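Local coordinates for proline dehydrogenase (Bradyrhizobium japonicum USDA 110, PDB 3HAZ), which probably oxidises proline to glutamate in two steps, through a flavin-dependent proline dehydrogenase and an NAD-dependent aldehyde dehydrogenase joined in one chain, at residues S679-P684 against Y710-D715. Numbering follows the deposited sequence.
Sequences SVVAKP and YLVTGD. With NAD (nicotinamide-adenine-dinucleotide), chain D.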
# COMPACT_ATOMS: atom_id res chain seq x y z
N SER A 679 11.33 -41.51 -7.23
CA SER A 679 12.06 -42.45 -6.39
C SER A 679 13.49 -42.51 -6.92
O SER A 679 13.75 -42.09 -8.06
CB SER A 679 11.40 -43.84 -6.39
OG SER A 679 11.34 -44.37 -7.70
N VAL A 680 14.41 -43.00 -6.12
CA VAL A 680 15.81 -42.97 -6.50
C VAL A 680 16.56 -44.27 -6.21
O VAL A 680 16.39 -44.88 -5.14
CB VAL A 680 16.55 -41.80 -5.80
CG1 VAL A 680 18.00 -41.73 -6.24
CG2 VAL A 680 15.83 -40.49 -6.09
N VAL A 681 17.37 -44.70 -7.17
CA VAL A 681 18.40 -45.70 -6.92
C VAL A 681 19.74 -44.99 -7.04
O VAL A 681 20.09 -44.45 -8.10
CB VAL A 681 18.31 -46.88 -7.91
CG1 VAL A 681 19.48 -47.84 -7.69
CG2 VAL A 681 16.98 -47.62 -7.75
N ALA A 682 20.50 -44.98 -5.95
CA ALA A 682 21.75 -44.24 -5.88
C ALA A 682 22.95 -45.18 -5.84
O ALA A 682 22.98 -46.12 -5.04
CB ALA A 682 21.76 -43.33 -4.65
N LYS A 683 23.93 -44.93 -6.70
CA LYS A 683 25.19 -45.67 -6.65
C LYS A 683 26.35 -44.73 -6.40
O LYS A 683 26.68 -43.90 -7.25
CB LYS A 683 25.44 -46.47 -7.94
CG LYS A 683 26.57 -47.49 -7.79
CD LYS A 683 27.36 -47.67 -9.07
CE LYS A 683 28.38 -46.57 -9.25
NZ LYS A 683 29.67 -46.84 -8.54
N PRO A 684 26.97 -44.85 -5.22
CA PRO A 684 28.08 -43.97 -4.85
C PRO A 684 29.37 -44.44 -5.49
O PRO A 684 29.45 -45.57 -5.96
CB PRO A 684 28.17 -44.15 -3.33
CG PRO A 684 27.69 -45.56 -3.10
CD PRO A 684 26.67 -45.85 -4.18
N TYR A 710 16.88 -46.33 -2.69
CA TYR A 710 17.72 -47.52 -2.54
C TYR A 710 19.18 -47.24 -2.85
O TYR A 710 19.50 -46.54 -3.82
CB TYR A 710 17.21 -48.66 -3.43
CG TYR A 710 15.84 -49.15 -3.04
CD1 TYR A 710 14.70 -48.46 -3.43
CD2 TYR A 710 15.67 -50.30 -2.28
CE1 TYR A 710 13.44 -48.89 -3.07
CE2 TYR A 710 14.41 -50.74 -1.91
CZ TYR A 710 13.30 -50.03 -2.31
OH TYR A 710 12.04 -50.45 -1.96
N LEU A 711 20.07 -47.78 -2.03
CA LEU A 711 21.50 -47.68 -2.28
C LEU A 711 22.02 -48.96 -2.91
O LEU A 711 21.81 -50.05 -2.39
CB LEU A 711 22.26 -47.43 -0.97
CG LEU A 711 23.73 -47.07 -1.17
CD1 LEU A 711 23.85 -45.61 -1.62
CD2 LEU A 711 24.51 -47.30 0.11
N VAL A 712 22.69 -48.82 -4.05
CA VAL A 712 23.36 -49.94 -4.69
C VAL A 712 24.84 -49.61 -4.85
O VAL A 712 25.20 -48.64 -5.51
CB VAL A 712 22.77 -50.23 -6.08
CG1 VAL A 712 23.61 -51.26 -6.81
CG2 VAL A 712 21.33 -50.71 -5.95
N THR A 713 25.70 -50.41 -4.23
CA THR A 713 27.14 -50.18 -4.32
C THR A 713 27.82 -51.08 -5.35
O THR A 713 27.31 -52.15 -5.69
CB THR A 713 27.84 -50.37 -2.96
OG1 THR A 713 27.61 -51.71 -2.49
CG2 THR A 713 27.32 -49.36 -1.94
N GLY A 714 28.97 -50.63 -5.83
CA GLY A 714 29.74 -51.38 -6.80
C GLY A 714 30.59 -50.47 -7.67
O GLY A 714 30.74 -49.28 -7.37
N ASP A 715 31.13 -51.03 -8.74
CA ASP A 715 31.99 -50.28 -9.65
C ASP A 715 31.20 -49.63 -10.78
O ASP A 715 29.98 -49.49 -10.70
CB ASP A 715 33.06 -51.20 -10.23
CG ASP A 715 32.50 -52.53 -10.69
OD1 ASP A 715 31.26 -52.63 -10.86
OD2 ASP A 715 33.29 -53.48 -10.88
PA NAD D . 34.25 -41.11 -12.67
O1A NAD D . 33.77 -40.80 -14.21
O2A NAD D . 35.52 -41.85 -12.68
O5B NAD D . 33.06 -42.02 -11.95
C5B NAD D . 32.16 -41.40 -11.04
C4B NAD D . 30.91 -42.26 -10.80
O4B NAD D . 30.36 -42.92 -12.01
C3B NAD D . 31.12 -43.49 -9.82
O3B NAD D . 30.23 -43.70 -8.77
C2B NAD D . 31.44 -44.61 -10.81
O2B NAD D . 31.63 -45.93 -10.35
C1B NAD D . 30.42 -44.34 -11.84
N9A NAD D . 30.76 -44.98 -13.12
C8A NAD D . 32.00 -45.31 -13.57
N7A NAD D . 31.84 -45.91 -14.86
C5A NAD D . 30.47 -45.93 -15.17
C6A NAD D . 29.77 -46.39 -16.28
N6A NAD D . 30.49 -46.98 -17.39
N1A NAD D . 28.41 -46.28 -16.32
C2A NAD D . 27.73 -45.71 -15.26
N3A NAD D . 28.42 -45.26 -14.17
C4A NAD D . 29.79 -45.37 -14.12
O3 NAD D . 34.38 -39.68 -11.80
PN NAD D . 35.22 -39.66 -10.36
O1N NAD D . 36.72 -40.36 -10.59
O2N NAD D . 34.47 -40.40 -9.34
O5D NAD D . 35.43 -38.09 -9.84
C5D NAD D . 36.32 -37.23 -10.54
C4D NAD D . 35.64 -36.48 -11.70
O4D NAD D . 34.26 -35.98 -11.45
C3D NAD D . 36.37 -35.26 -12.41
O3D NAD D . 36.63 -35.32 -13.79
C2D NAD D . 35.54 -34.09 -11.85
O2D NAD D . 35.79 -32.75 -12.25
C1D NAD D . 34.17 -34.65 -11.91
N1N NAD D . 33.32 -33.88 -11.00
C2N NAD D . 32.58 -32.79 -11.51
C3N NAD D . 31.74 -32.01 -10.60
C7N NAD D . 30.93 -30.82 -11.16
O7N NAD D . 30.10 -30.33 -10.48
N7N NAD D . 31.09 -30.42 -12.54
C4N NAD D . 31.67 -32.36 -9.16
C5N NAD D . 32.40 -33.44 -8.66
C6N NAD D . 33.25 -34.24 -9.58
O HOH W 1 29.74 -48.20 -4.73
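Val681 lies beside Tyr710, and Ala682 beside Leu711, on neighbouring parallel strands. Tyr710 N donates to Val680 O, Ala682 N to Tyr710 O at 2.8 Å, and Val712 N to Ala682 O, all nearly straight. Helix 689-702 makes the crossover of this beta-alpha-beta unit in the Rossmann-type NAD-binding domain of the aldehyde dehydrogenase half. Beyond Val712 the chains splay slightly, and a water bridges them, donating to Pro684 O and accepting from Gly714 N.

On one face of the sheet, Val681 CG1, anti to its own nitrogen (chi1 175°), meets Val712 CG2 obliquely at 3.8 Å, beneath helices 549-567 and 716-724. On the face of Ala682 and Leu711, the leucine's CD1 reaches past the strand end to Pro684 CD at 3.8 Å, the two side chains crossing at about a right angle.

Lys683 carries the polar side of the contact and binds the cofactor. Its chain, bent at chi2, chi3 and chi4, curls so that NZ reaches Gly714 O and Pro684 O, each at 2.9 Å and each from above the carbonyl plane. Lys683 NZ also donates to NAD O2B at 2.8 Å and more weakly to O3B. A methionine here would probably leave the adenosine ribose hydroxyls without their lysine donor and both carbonyls without their shared ammonium. The loops that follow the two strands thus lend the carbonyls of Pro684 and Gly714 to position the ammonium, which in turn holds the cofactor's ribose diol.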